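Local coordinates for protein beta-galacturonidase (Eisenbergiella tayi, PDB 6NCW) that acts as a family 2 glycoside hydrolase that cleaves beta-linked galacturonic acid from its substrates, and may also have beta-glucuronidase activity, at residues Phe62-Asn67 / Leu144-Glu149; Gly121-Leu126 / Asn346-Gln351; Asn130-Tyr135 / His335-Ser340; Tyr167-Ile172 / Phe210-Leu215; Asn193-Leu198 / Leu215-Ala220. One frame throughout, in Å; residues are numbered along the deposited sequence.

Overall arrangement
Contact 3 is the buried, polar one: a loop of the N-terminal domain and a loop of the catalytic barrel meet at the galacturonate site around a glycerol. Contact 2 joins the same two parts of the chain; the centres of the two contacts lie about 13 Å apart, and they touch through Leu126, Leu339 and Phe349; it is partly buried and mixes amide, water and apolar contacts. Contact 1 ties the two sheets of the N-terminal sandwich where the chain turns between them. Contacts 4 and 5 share Leu215 in the immunoglobulin-like domain. The first is strand pairing by backbone bonds, while the second, nearer the surface, packs side chains without a hydrogen bond across it.

Contact 1: Phe62-Asn67 / Leu144-Glu149; sequences FEAKGN and LEELGE
The carbonyl oxygen of Asn67 takes the backbone N-H of Leu147, with 2.6 Å from Leu147 N to Asn67 O and a nearly straight approach of 165°. The same asparagine grips the next peptide with its side chain: ND2 donates to Gly148 O at 3.0 Å. That oxygen lies in the plane of the amide, although the nitrogen stands above the carbonyl plane of Gly148. With CG anti to its own carbonyl carbon (chi1 -69°), Asn67 reaches along 144-149, and OD1 is held by the backbone N of Asp104. A water spans Asn67 N and Leu147 O. At Asn67 the chain turns a corner, passing from strand 55-63 in one sheet to strand 68-72 in the other, where it pairs with 142-147; this is a crossing within the N-terminal beta sandwich of family 2 enzymes. Further back, the Glu146 side chain stretches toward Lys65: Glu146 OE1 touches Lys65 CG at 3.4 Å and takes a weak bond from Lys65 N. Lys65 NZ stays 4.2 Å from Glu146 OE1, beyond a salt bridge. Between the sheets, Leu144 CD2 meets Phe62 CD1 at 3.6 Å, the two side chains crossing at about a right angle.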
# COMPACT_ATOMS: atom_id res chain seq x y z
N PHE A 62 29.40 -1.17 -36.24
CA PHE A 62 28.62 -1.75 -37.32
C PHE A 62 29.54 -1.96 -38.51
O PHE A 62 30.64 -1.41 -38.57
CB PHE A 62 27.40 -0.89 -37.69
CG PHE A 62 27.74 0.44 -38.30
CD1 PHE A 62 27.71 0.62 -39.68
CD2 PHE A 62 28.05 1.53 -37.50
CE1 PHE A 62 28.01 1.86 -40.26
CE2 PHE A 62 28.36 2.77 -38.06
CZ PHE A 62 28.33 2.93 -39.44
N GLU A 63 29.07 -2.76 -39.46
CA GLU A 63 29.82 -3.12 -40.65
C GLU A 63 29.05 -2.66 -41.88
O GLU A 63 27.87 -2.99 -42.03
CB GLU A 63 30.05 -4.63 -40.69
CG GLU A 63 30.92 -5.10 -41.84
CD GLU A 63 31.43 -6.52 -41.62
OE1 GLU A 63 31.06 -7.13 -40.59
OE2 GLU A 63 32.21 -7.01 -42.47
N ALA A 64 29.71 -1.89 -42.73
CA ALA A 64 29.02 -1.31 -43.88
C ALA A 64 30.04 -0.74 -44.85
O ALA A 64 31.19 -0.47 -44.49
CB ALA A 64 28.05 -0.21 -43.45
N LYS A 65 29.57 -0.51 -46.09
CA LYS A 65 30.37 -0.00 -47.19
C LYS A 65 29.50 0.89 -48.08
O LYS A 65 28.29 0.67 -48.21
CB LYS A 65 30.95 -1.14 -48.05
CG LYS A 65 29.84 -2.00 -48.71
CD LYS A 65 30.29 -2.70 -49.99
CE LYS A 65 30.64 -4.17 -49.73
NZ LYS A 65 29.51 -4.92 -49.09
N GLY A 66 30.13 1.87 -48.71
CA GLY A 66 29.41 2.63 -49.71
C GLY A 66 28.52 3.70 -49.09
O GLY A 66 28.82 4.26 -48.04
N ASN A 67 27.42 3.98 -49.78
CA ASN A 67 26.46 4.96 -49.29
C ASN A 67 25.55 4.30 -48.24
O ASN A 67 24.93 3.27 -48.51
CB ASN A 67 25.61 5.50 -50.44
CG ASN A 67 26.40 6.38 -51.39
OD1 ASN A 67 27.45 6.92 -51.05
ND2 ASN A 67 25.87 6.55 -52.59
N LEU A 144 20.32 0.61 -39.76
CA LEU A 144 21.39 0.83 -40.74
C LEU A 144 20.94 0.32 -42.10
O LEU A 144 20.53 -0.84 -42.23
CB LEU A 144 22.68 0.12 -40.33
CG LEU A 144 23.77 0.07 -41.43
CD1 LEU A 144 24.39 1.44 -41.68
CD2 LEU A 144 24.87 -0.97 -41.10
N GLU A 145 21.02 1.18 -43.11
CA GLU A 145 20.64 0.85 -44.47
C GLU A 145 21.82 1.11 -45.39
O GLU A 145 22.48 2.15 -45.29
CB GLU A 145 19.45 1.68 -44.93
CG GLU A 145 18.19 1.50 -44.10
CD GLU A 145 17.10 2.45 -44.52
OE1 GLU A 145 17.43 3.40 -45.25
OE2 GLU A 145 15.92 2.26 -44.12
N GLU A 146 22.10 0.16 -46.28
CA GLU A 146 23.14 0.30 -47.28
C GLU A 146 22.47 0.65 -48.60
O GLU A 146 21.60 -0.08 -49.07
CB GLU A 146 23.98 -0.97 -47.38
CG GLU A 146 25.07 -0.99 -46.30
CD GLU A 146 25.96 -2.22 -46.30
OE1 GLU A 146 26.85 -2.33 -47.19
OE2 GLU A 146 25.80 -3.06 -45.38
N LEU A 147 22.83 1.80 -49.15
CA LEU A 147 22.15 2.36 -50.32
C LEU A 147 23.01 2.22 -51.57
O LEU A 147 24.21 1.90 -51.51
CB LEU A 147 21.82 3.83 -50.08
CG LEU A 147 21.01 4.14 -48.82
CD1 LEU A 147 20.88 5.64 -48.66
CD2 LEU A 147 19.65 3.49 -48.91
N GLY A 148 22.38 2.48 -52.70
CA GLY A 148 23.05 2.61 -53.97
C GLY A 148 23.21 4.07 -54.35
O GLY A 148 23.53 4.92 -53.52
N GLU A 149 22.98 4.35 -55.64
CA GLU A 149 23.09 5.70 -56.15
C GLU A 149 21.88 6.56 -55.82
O GLU A 149 22.01 7.79 -55.78
CB GLU A 149 23.31 5.67 -57.67
CG GLU A 149 24.67 5.13 -58.08
CD GLU A 149 25.80 6.02 -57.58
OE1 GLU A 149 26.20 6.94 -58.33
OE2 GLU A 149 26.29 5.81 -56.44
O HOH W 1 26.27 0.68 -49.84
O HOH W 2 26.91 2.78 -52.42

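Contact 2: Gly121-Leu126 / Asn346-Gln351; sequences GPDSAL and NPHFKQ
The His348 ring meets the loop at its edge: Pro122 O lies in its plane, 3.4 Å from His348 CD2, and a water sits in the same plane beside NE2. Ala125 CB stands at the edge of the Phe349 ring, near its plane, while Leu126 CD2 approaches that ring obliquely, 4.0 Å from Phe349 CD1, the leucine crossing the phenylalanine at about a right angle. The third flat group, the Asn346 amide, works with both ends. Its ND2 donates to Pro122 O at 3.1 Å, with the acceptor in the amide plane, and its OD1 accepts from His348 N at 2.9 Å, closing an Asx turn over the type I turn that leads into helix 349-364. Asn346 CG lies anti to the backbone N (chi1 -178°), which carries the amide out to the loop, and Ala125 CB rests 3.6 Å from Asn346 OD1. Nearby, Gln352 of the same helix binds Asp123 O and Ala125 N. The water bonded to His348 NE2 also donates to Asp123 OD1. The contact therefore fastens an N-terminal-domain loop to the start of a barrel helix through an amide-to-carbonyl bond and apolar packing on Phe349, and the acidic side chain near His348 may favour a protonated imidazole.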
# COMPACT_ATOMS: atom_id res chain seq x y z
N GLY A 121 16.84 23.95 -20.70
CA GLY A 121 17.51 25.22 -20.84
C GLY A 121 17.11 25.95 -22.10
O GLY A 121 16.22 25.52 -22.84
N PRO A 122 17.79 27.07 -22.39
CA PRO A 122 17.34 27.95 -23.49
C PRO A 122 17.34 27.31 -24.86
O PRO A 122 16.57 27.75 -25.73
CB PRO A 122 18.35 29.11 -23.44
CG PRO A 122 18.91 29.08 -22.05
CD PRO A 122 18.92 27.64 -21.64
N ASP A 123 18.21 26.33 -25.11
CA ASP A 123 18.24 25.69 -26.42
C ASP A 123 17.00 24.85 -26.68
O ASP A 123 16.71 24.54 -27.85
CB ASP A 123 19.47 24.79 -26.57
CG ASP A 123 20.79 25.54 -26.42
OD1 ASP A 123 20.78 26.79 -26.42
OD2 ASP A 123 21.84 24.87 -26.32
N SER A 124 16.26 24.47 -25.63
CA SER A 124 15.17 23.51 -25.73
C SER A 124 13.85 24.22 -25.46
O SER A 124 13.56 24.57 -24.32
CB SER A 124 15.39 22.36 -24.76
OG SER A 124 14.29 21.47 -24.79
N ALA A 125 13.06 24.43 -26.51
CA ALA A 125 11.80 25.16 -26.35
C ALA A 125 10.60 24.24 -26.13
O ALA A 125 9.57 24.71 -25.61
CB ALA A 125 11.54 26.05 -27.57
N LEU A 126 10.70 22.97 -26.50
CA LEU A 126 9.60 22.02 -26.36
C LEU A 126 9.75 21.18 -25.09
O LEU A 126 8.83 21.10 -24.27
CB LEU A 126 9.53 21.14 -27.62
CG LEU A 126 9.45 21.91 -28.95
CD1 LEU A 126 9.28 20.97 -30.14
CD2 LEU A 126 8.33 22.93 -28.94
N ASN A 346 10.49 31.83 -27.07
CA ASN A 346 11.82 31.26 -27.16
C ASN A 346 12.27 31.30 -28.63
O ASN A 346 11.48 30.95 -29.52
CB ASN A 346 11.81 29.83 -26.61
CG ASN A 346 13.18 29.18 -26.61
OD1 ASN A 346 13.75 28.95 -27.67
ND2 ASN A 346 13.70 28.86 -25.43
N PRO A 347 13.49 31.76 -28.92
CA PRO A 347 13.90 31.93 -30.33
C PRO A 347 13.94 30.63 -31.13
O PRO A 347 14.02 30.70 -32.37
CB PRO A 347 15.30 32.56 -30.23
CG PRO A 347 15.77 32.26 -28.87
CD PRO A 347 14.54 32.20 -27.98
N HIS A 348 13.90 29.46 -30.49
CA HIS A 348 13.88 28.19 -31.21
C HIS A 348 12.48 27.61 -31.33
O HIS A 348 12.34 26.56 -31.98
CB HIS A 348 14.78 27.15 -30.52
CG HIS A 348 16.17 27.63 -30.28
ND1 HIS A 348 17.04 27.92 -31.30
CD2 HIS A 348 16.84 27.88 -29.13
CE1 HIS A 348 18.19 28.32 -30.79
NE2 HIS A 348 18.10 28.31 -29.48
N PHE A 349 11.47 28.24 -30.72
CA PHE A 349 10.16 27.60 -30.59
C PHE A 349 9.52 27.31 -31.94
O PHE A 349 9.07 26.19 -32.20
CB PHE A 349 9.22 28.46 -29.73
CG PHE A 349 7.80 27.94 -29.69
CD1 PHE A 349 7.48 26.82 -28.92
CD2 PHE A 349 6.80 28.55 -30.42
CE1 PHE A 349 6.18 26.34 -28.87
CE2 PHE A 349 5.49 28.07 -30.38
CZ PHE A 349 5.18 26.96 -29.61
N LYS A 350 9.46 28.31 -32.82
CA LYS A 350 8.81 28.11 -34.12
C LYS A 350 9.54 27.08 -34.97
O LYS A 350 8.91 26.21 -35.59
CB LYS A 350 8.70 29.45 -34.87
CG LYS A 350 7.58 30.37 -34.35
CD LYS A 350 7.94 31.84 -34.48
CE LYS A 350 6.93 32.65 -35.29
NZ LYS A 350 5.59 32.72 -34.66
N GLN A 351 10.88 27.15 -35.00
CA GLN A 351 11.66 26.19 -35.76
C GLN A 351 11.45 24.77 -35.24
O GLN A 351 11.30 23.82 -36.03
CB GLN A 351 13.15 26.59 -35.72
CG GLN A 351 14.06 25.82 -36.67
CD GLN A 351 13.75 26.10 -38.13
OE1 GLN A 351 13.35 25.20 -38.87
NE2 GLN A 351 13.95 27.34 -38.55
O HOH W 3 19.70 29.04 -27.01

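Contact 3: Asn130-Tyr135 / His335-Ser340; sequences NDYQSY and HARGLS. With GOL (glycerol), chain G.
Asp131 and Arg337 hold one glycerol between them. Glycerol O3 donates to Asp131 OD1 at 2.5 Å, while Arg337 gives NE to glycerol O2 at 2.8 Å and NH2 to O3 at 2.9 Å. Both residues bind galacturonate in this enzyme, and Glu465, His312 and Asn377 also bond to the glycerol. Asp131 CB lies over one face of the guanidinium, 3.5 Å above its plane. Behind this shell Asn130 fixes the arginine backbone: its ND2 points to a lone pair of Arg337 O at 3.0 Å and 170°, and OD1 takes Asp131 N besides a weak bond from Arg337 NH1. Tyr132, its CG between backbone N and carbonyl carbon (chi1 62°), slides past the arginine chain, and its OH and His335 NE2 share a 2.7 Å hydrogen bond. Asn93 holds His335 ND1, and Arg525 and Asn530 engage the Asp131 carboxylate. Residues 130-135 belong to the loop between strands 109-117 and 142-147, whereas 335-340 run from barrel strand 329-333 into helix 341-344, with His335 against Cys356 of helix 349-364.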
# COMPACT_ATOMS: atom_id res chain seq x y z
N ASN A 130 7.88 20.13 -16.93
CA ASN A 130 6.50 20.00 -17.39
C ASN A 130 5.82 18.86 -16.64
O ASN A 130 6.44 18.14 -15.85
CB ASN A 130 6.46 19.78 -18.90
CG ASN A 130 5.30 20.53 -19.57
OD1 ASN A 130 4.24 20.76 -18.97
ND2 ASN A 130 5.52 20.92 -20.82
N ASP A 131 4.52 18.70 -16.92
CA ASP A 131 3.65 17.68 -16.32
C ASP A 131 3.80 16.31 -17.00
O ASP A 131 2.81 15.59 -17.20
CB ASP A 131 2.20 18.18 -16.36
CG ASP A 131 1.26 17.37 -15.44
OD1 ASP A 131 0.07 17.24 -15.74
OD2 ASP A 131 1.71 16.86 -14.40
N TYR A 132 5.02 15.96 -17.36
CA TYR A 132 5.43 14.66 -17.86
C TYR A 132 6.96 14.70 -17.95
O TYR A 132 7.56 15.78 -17.94
CB TYR A 132 4.81 14.32 -19.24
CG TYR A 132 5.22 15.29 -20.36
CD1 TYR A 132 4.59 16.53 -20.49
CD2 TYR A 132 6.22 14.96 -21.29
CE1 TYR A 132 4.94 17.42 -21.49
CE2 TYR A 132 6.58 15.84 -22.30
CZ TYR A 132 5.93 17.07 -22.38
OH TYR A 132 6.27 17.96 -23.36
N GLN A 133 7.57 13.53 -18.05
CA GLN A 133 9.02 13.42 -17.92
C GLN A 133 9.69 13.53 -19.29
O GLN A 133 9.19 12.98 -20.27
CB GLN A 133 9.39 12.09 -17.25
CG GLN A 133 10.92 11.83 -17.12
CD GLN A 133 11.62 12.84 -16.21
OE1 GLN A 133 11.86 13.99 -16.58
NE2 GLN A 133 11.93 12.41 -15.00
N SER A 134 10.80 14.28 -19.34
CA SER A 134 11.69 14.29 -20.52
C SER A 134 12.84 13.34 -20.24
O SER A 134 13.77 13.69 -19.52
CB SER A 134 12.23 15.69 -20.81
OG SER A 134 11.21 16.52 -21.34
N TYR A 135 12.77 12.13 -20.80
CA TYR A 135 13.76 11.10 -20.50
C TYR A 135 15.05 11.36 -21.28
O TYR A 135 15.14 12.28 -22.09
CB TYR A 135 13.19 9.71 -20.81
CG TYR A 135 12.05 9.27 -19.87
CD1 TYR A 135 10.71 9.49 -20.20
CD2 TYR A 135 12.34 8.67 -18.65
CE1 TYR A 135 9.67 9.09 -19.31
CE2 TYR A 135 11.33 8.26 -17.78
CZ TYR A 135 10.00 8.48 -18.11
OH TYR A 135 9.04 8.09 -17.20
N HIS A 335 4.63 18.06 -30.57
CA HIS A 335 5.15 18.04 -29.21
C HIS A 335 5.07 19.44 -28.61
O HIS A 335 5.89 20.30 -28.92
CB HIS A 335 6.58 17.52 -29.18
CG HIS A 335 7.19 17.58 -27.81
ND1 HIS A 335 8.54 17.67 -27.60
CD2 HIS A 335 6.61 17.60 -26.59
CE1 HIS A 335 8.78 17.72 -26.29
NE2 HIS A 335 7.62 17.68 -25.66
N ALA A 336 4.08 19.65 -27.74
CA ALA A 336 3.92 20.90 -27.00
C ALA A 336 2.89 20.69 -25.90
O ALA A 336 1.86 20.05 -26.13
CB ALA A 336 3.46 22.03 -27.93
N ARG A 337 3.14 21.24 -24.70
CA ARG A 337 2.13 21.19 -23.64
C ARG A 337 2.25 22.40 -22.72
O ARG A 337 3.26 22.56 -22.02
CB ARG A 337 2.24 19.91 -22.82
CG ARG A 337 1.20 19.84 -21.69
CD ARG A 337 1.76 19.30 -20.30
NE ARG A 337 0.77 19.64 -19.27
CZ ARG A 337 0.67 20.83 -18.68
NH1 ARG A 337 1.54 21.80 -18.94
NH2 ARG A 337 -0.30 21.03 -17.81
N GLY A 338 1.20 23.22 -22.69
CA GLY A 338 1.04 24.22 -21.65
C GLY A 338 2.00 25.39 -21.73
O GLY A 338 2.31 26.00 -20.70
N LEU A 339 2.51 25.69 -22.91
CA LEU A 339 3.56 26.69 -23.02
C LEU A 339 2.94 28.08 -22.98
O LEU A 339 1.98 28.37 -23.70
CB LEU A 339 4.37 26.48 -24.30
CG LEU A 339 5.11 25.13 -24.33
CD1 LEU A 339 5.71 24.85 -25.69
CD2 LEU A 339 6.18 25.05 -23.25
N SER A 340 3.48 28.93 -22.11
CA SER A 340 3.04 30.31 -22.01
C SER A 340 3.43 31.09 -23.26
O SER A 340 4.23 30.65 -24.10
CB SER A 340 3.65 30.98 -20.77
OG SER A 340 5.07 31.01 -20.89
C1 GOL G . -2.84 19.22 -19.74
O1 GOL G . -3.19 19.26 -21.09
C2 GOL G . -2.38 17.78 -19.38
O2 GOL G . -1.05 17.56 -19.69
C3 GOL G . -2.55 17.66 -17.84
O3 GOL G . -1.57 18.48 -17.22
O HOH W 4 5.86 20.75 -23.95

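Contact 4: Tyr167-Ile172 / Phe210-Leu215; sequences YGKAEI and FSTEEL
Residues 167-172 and 210-215 run antiparallel, 165° apart, but their pairing slips by one residue midway. At one end Gly168 and Leu215 form a hydrogen-bonded pair, Leu215 N reaching Gly168 O at 2.9 Å; at the other, Ile172 and Phe210 do the same, with Phe210 N to Ile172 O at 2.8 Å. Residues 210-215 have one more residue between these pairs, and Thr212 bridges the irregularity. Its backbone N donates to Ala170 O at 2.9 Å, almost in line with the carbonyl, and its OG1 stands in for a main-chain acceptor by taking Ala170 N at 3.2 Å and 173°. Having OG1 between backbone N and carbonyl carbon (chi1 78°) also lets that hydroxyl donate to Glu213 O. The strands lie side by side in a three-stranded sheet of the immunoglobulin-like sandwich, 207-216 at its edge. Thr212 CG2, 4.1 Å from Ala170 CB, faces strand 193-202 of the opposite sheet. On the other face Ser211 OG sits 3.3 Å from Glu171 CG, alongside an extended chain. Tyr167 lays CD1 3.4 Å from Leu215 O and sends OH to Asp164. Glu214 CG packs on Tyr167 CB, its carboxylate paired with Arg162, while Lys169 NZ bonds to Tyr403.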
# COMPACT_ATOMS: atom_id res chain seq x y z
N TYR A 167 -11.12 5.56 -54.94
CA TYR A 167 -10.00 5.99 -55.75
C TYR A 167 -8.79 6.24 -54.85
O TYR A 167 -8.88 6.27 -53.62
CB TYR A 167 -10.36 7.24 -56.57
CG TYR A 167 -11.32 6.95 -57.71
CD1 TYR A 167 -10.90 7.06 -59.04
CD2 TYR A 167 -12.62 6.54 -57.48
CE1 TYR A 167 -11.77 6.79 -60.10
CE2 TYR A 167 -13.50 6.27 -58.53
CZ TYR A 167 -13.06 6.40 -59.83
OH TYR A 167 -13.93 6.12 -60.86
N GLY A 168 -7.63 6.41 -55.48
CA GLY A 168 -6.40 6.57 -54.74
C GLY A 168 -5.37 7.31 -55.55
O GLY A 168 -5.38 7.29 -56.79
N LYS A 169 -4.45 7.96 -54.84
CA LYS A 169 -3.35 8.73 -55.41
C LYS A 169 -2.10 8.43 -54.59
O LYS A 169 -2.17 8.35 -53.36
CB LYS A 169 -3.71 10.23 -55.37
CG LYS A 169 -2.58 11.19 -55.64
CD LYS A 169 -3.07 12.64 -55.52
CE LYS A 169 -3.32 13.02 -54.06
NZ LYS A 169 -3.36 14.51 -53.86
N ALA A 170 -0.97 8.23 -55.26
CA ALA A 170 0.30 7.95 -54.60
C ALA A 170 1.32 9.01 -54.97
O ALA A 170 1.37 9.47 -56.11
CB ALA A 170 0.84 6.58 -54.99
N GLU A 171 2.14 9.41 -54.00
CA GLU A 171 3.18 10.39 -54.22
C GLU A 171 4.45 9.83 -53.61
O GLU A 171 4.42 9.33 -52.48
CB GLU A 171 2.82 11.75 -53.61
CG GLU A 171 3.84 12.85 -53.87
CD GLU A 171 3.45 14.19 -53.22
OE1 GLU A 171 4.34 15.06 -53.06
OE2 GLU A 171 2.26 14.37 -52.87
N ILE A 172 5.54 9.87 -54.36
CA ILE A 172 6.78 9.25 -53.95
C ILE A 172 7.89 10.27 -54.07
O ILE A 172 7.93 11.03 -55.04
CB ILE A 172 7.10 8.00 -54.81
CG1 ILE A 172 5.88 7.10 -54.83
CG2 ILE A 172 8.28 7.26 -54.24
CD1 ILE A 172 6.20 5.75 -55.29
N PHE A 210 7.14 12.79 -57.11
CA PHE A 210 6.39 12.52 -58.33
C PHE A 210 5.06 11.91 -57.93
O PHE A 210 5.02 11.04 -57.06
CB PHE A 210 7.17 11.57 -59.26
CG PHE A 210 8.60 12.00 -59.50
CD1 PHE A 210 8.93 12.76 -60.61
CD2 PHE A 210 9.61 11.67 -58.61
CE1 PHE A 210 10.23 13.17 -60.83
CE2 PHE A 210 10.92 12.07 -58.82
CZ PHE A 210 11.23 12.82 -59.93
N SER A 211 3.97 12.39 -58.52
CA SER A 211 2.64 11.93 -58.15
C SER A 211 2.01 11.14 -59.29
O SER A 211 2.22 11.45 -60.47
CB SER A 211 1.73 13.09 -57.78
OG SER A 211 2.13 13.66 -56.55
N THR A 212 1.25 10.12 -58.93
CA THR A 212 0.36 9.50 -59.89
C THR A 212 -0.92 10.32 -60.00
O THR A 212 -1.19 11.24 -59.22
CB THR A 212 0.02 8.07 -59.47
OG1 THR A 212 -0.98 8.10 -58.43
CG2 THR A 212 1.27 7.33 -59.01
N GLU A 213 -1.71 9.97 -61.00
CA GLU A 213 -3.06 10.52 -61.08
C GLU A 213 -3.96 9.78 -60.10
O GLU A 213 -3.61 8.75 -59.53
CB GLU A 213 -3.60 10.40 -62.50
CG GLU A 213 -2.95 11.36 -63.47
CD GLU A 213 -3.33 11.06 -64.90
OE1 GLU A 213 -2.74 11.67 -65.83
OE2 GLU A 213 -4.22 10.20 -65.10
N GLU A 214 -5.15 10.35 -59.89
CA GLU A 214 -6.20 9.70 -59.13
C GLU A 214 -6.75 8.51 -59.92
O GLU A 214 -7.40 8.68 -60.95
CB GLU A 214 -7.29 10.73 -58.85
CG GLU A 214 -8.05 10.48 -57.59
CD GLU A 214 -8.80 11.71 -57.17
OE1 GLU A 214 -8.14 12.77 -56.97
OE2 GLU A 214 -10.05 11.63 -57.06
N LEU A 215 -6.50 7.30 -59.42
CA LEU A 215 -6.83 6.07 -60.12
C LEU A 215 -7.92 5.30 -59.39
O LEU A 215 -8.04 5.38 -58.17
CB LEU A 215 -5.58 5.18 -60.24
CG LEU A 215 -4.49 5.87 -61.04
CD1 LEU A 215 -3.15 5.16 -60.88
CD2 LEU A 215 -4.91 5.95 -62.51

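Contact 5: Asn193-Leu198 / Leu215-Ala220; sequences NSFAVL and LPCPWA
Leu215 pushes a methyl onto the flat of the Phe195 ring: CD1 stands 3.9 Å from the ring centroid, 13° off the normal, a CH-pi contact. The same methyl is pressed tightly against the backbone, 3.2 Å from Phe195 O, and borders Ala196 CB at 4.2 Å, so it fills the hollow between ring, carbonyl and alanine. Phe195 has CG anti to its backbone N (chi1 -171°), which drives the ring toward the loop as a wedge between Leu215 and Cys217. The cysteine sulfur meets the rim of that ring, Cys217 SG lying 3.9 Å from Phe195 CE1, a sulfur-aromatic contact at the edge. Next along, the Asn193 side chain lies flat on the indole of Trp219, amide and ring planes 16° apart and Asn193 CG 3.5 Å above the indole plane. Asn193 CB makes a further CH-pi contact with the five-membered ring. Cys217 CB lies over the opposite face, toward its rim, so Trp219 has the strand on one face and its own turn on the other. That turn, type I from Cys217 to Ala220, folds the tryptophan back, while Tyr231 meets its ring edge-to-face. No hydrogen bond joins the two segments. Phe195 and Ala196 face Val188 of the neighbouring strand, a classic beta bulge, packed against the end of strand 207-216 near the surface, at one end of an immunoglobulin-like beta sandwich.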
# COMPACT_ATOMS: atom_id res chain seq x y z
N ASN A 193 -2.15 -5.55 -56.35
CA ASN A 193 -2.78 -4.98 -57.53
C ASN A 193 -1.84 -3.99 -58.19
O ASN A 193 -1.11 -3.26 -57.51
CB ASN A 193 -4.10 -4.31 -57.16
CG ASN A 193 -5.07 -5.25 -56.49
OD1 ASN A 193 -4.88 -5.62 -55.33
ND2 ASN A 193 -6.10 -5.67 -57.22
N SER A 194 -1.84 -3.97 -59.52
CA SER A 194 -1.06 -2.98 -60.23
C SER A 194 -1.67 -1.60 -60.01
O SER A 194 -2.90 -1.45 -59.96
CB SER A 194 -1.02 -3.31 -61.72
OG SER A 194 -0.61 -4.65 -61.89
N PHE A 195 -0.82 -0.59 -59.87
CA PHE A 195 -1.35 0.74 -59.60
C PHE A 195 -0.77 1.78 -60.56
O PHE A 195 -1.52 2.47 -61.26
CB PHE A 195 -1.08 1.15 -58.15
CG PHE A 195 -1.76 2.42 -57.75
CD1 PHE A 195 -3.12 2.42 -57.48
CD2 PHE A 195 -1.06 3.61 -57.67
CE1 PHE A 195 -3.77 3.60 -57.14
CE2 PHE A 195 -1.70 4.78 -57.33
CZ PHE A 195 -3.06 4.78 -57.06
N ALA A 196 0.55 1.91 -60.62
CA ALA A 196 1.13 2.91 -61.50
C ALA A 196 2.60 2.62 -61.70
O ALA A 196 3.23 1.92 -60.90
CB ALA A 196 0.94 4.33 -60.96
N VAL A 197 3.14 3.17 -62.79
CA VAL A 197 4.57 3.23 -63.04
C VAL A 197 4.89 4.68 -63.35
O VAL A 197 4.38 5.24 -64.32
CB VAL A 197 5.01 2.31 -64.20
CG1 VAL A 197 6.52 2.39 -64.38
CG2 VAL A 197 4.57 0.88 -63.94
N LEU A 198 5.73 5.30 -62.51
CA LEU A 198 6.06 6.71 -62.65
C LEU A 198 7.44 6.85 -63.26
O LEU A 198 8.40 6.29 -62.72
CB LEU A 198 6.01 7.40 -61.29
CG LEU A 198 4.62 7.65 -60.72
CD1 LEU A 198 4.72 8.40 -59.39
CD2 LEU A 198 3.78 8.43 -61.74
N LEU A 215 -6.50 7.30 -59.42
CA LEU A 215 -6.83 6.07 -60.12
C LEU A 215 -7.92 5.30 -59.39
O LEU A 215 -8.04 5.38 -58.17
CB LEU A 215 -5.58 5.18 -60.24
CG LEU A 215 -4.49 5.87 -61.04
CD1 LEU A 215 -3.15 5.16 -60.88
CD2 LEU A 215 -4.91 5.95 -62.51
N PRO A 216 -8.75 4.54 -60.11
CA PRO A 216 -9.77 3.73 -59.43
C PRO A 216 -9.14 2.57 -58.68
O PRO A 216 -8.08 2.07 -59.05
CB PRO A 216 -10.66 3.23 -60.57
CG PRO A 216 -10.23 3.97 -61.79
CD PRO A 216 -8.82 4.39 -61.57
N CYS A 217 -9.80 2.17 -57.60
CA CYS A 217 -9.39 1.02 -56.78
C CYS A 217 -10.61 0.16 -56.51
O CYS A 217 -11.06 0.04 -55.36
CB CYS A 217 -8.73 1.47 -55.48
SG CYS A 217 -7.16 2.28 -55.68
N PRO A 218 -11.18 -0.46 -57.55
CA PRO A 218 -12.46 -1.17 -57.38
C PRO A 218 -12.35 -2.42 -56.53
O PRO A 218 -13.37 -2.93 -56.06
CB PRO A 218 -12.86 -1.52 -58.82
CG PRO A 218 -11.55 -1.66 -59.55
CD PRO A 218 -10.67 -0.57 -58.94
N TRP A 219 -11.14 -2.90 -56.29
CA TRP A 219 -10.89 -4.05 -55.43
C TRP A 219 -10.80 -3.71 -53.94
O TRP A 219 -10.63 -4.62 -53.12
CB TRP A 219 -9.58 -4.71 -55.86
CG TRP A 219 -8.52 -3.70 -56.12
CD1 TRP A 219 -8.15 -3.20 -57.33
CD2 TRP A 219 -7.69 -3.04 -55.15
NE1 TRP A 219 -7.14 -2.28 -57.18
CE2 TRP A 219 -6.84 -2.16 -55.85
CE3 TRP A 219 -7.57 -3.11 -53.76
CZ2 TRP A 219 -5.90 -1.36 -55.21
CZ3 TRP A 219 -6.64 -2.31 -53.12
CH2 TRP A 219 -5.82 -1.45 -53.85
N ALA A 220 -10.86 -2.43 -53.56
CA ALA A 220 -10.47 -2.03 -52.22
C ALA A 220 -11.63 -2.18 -51.25
O ALA A 220 -12.77 -1.81 -51.56
CB ALA A 220 -9.95 -0.59 -52.21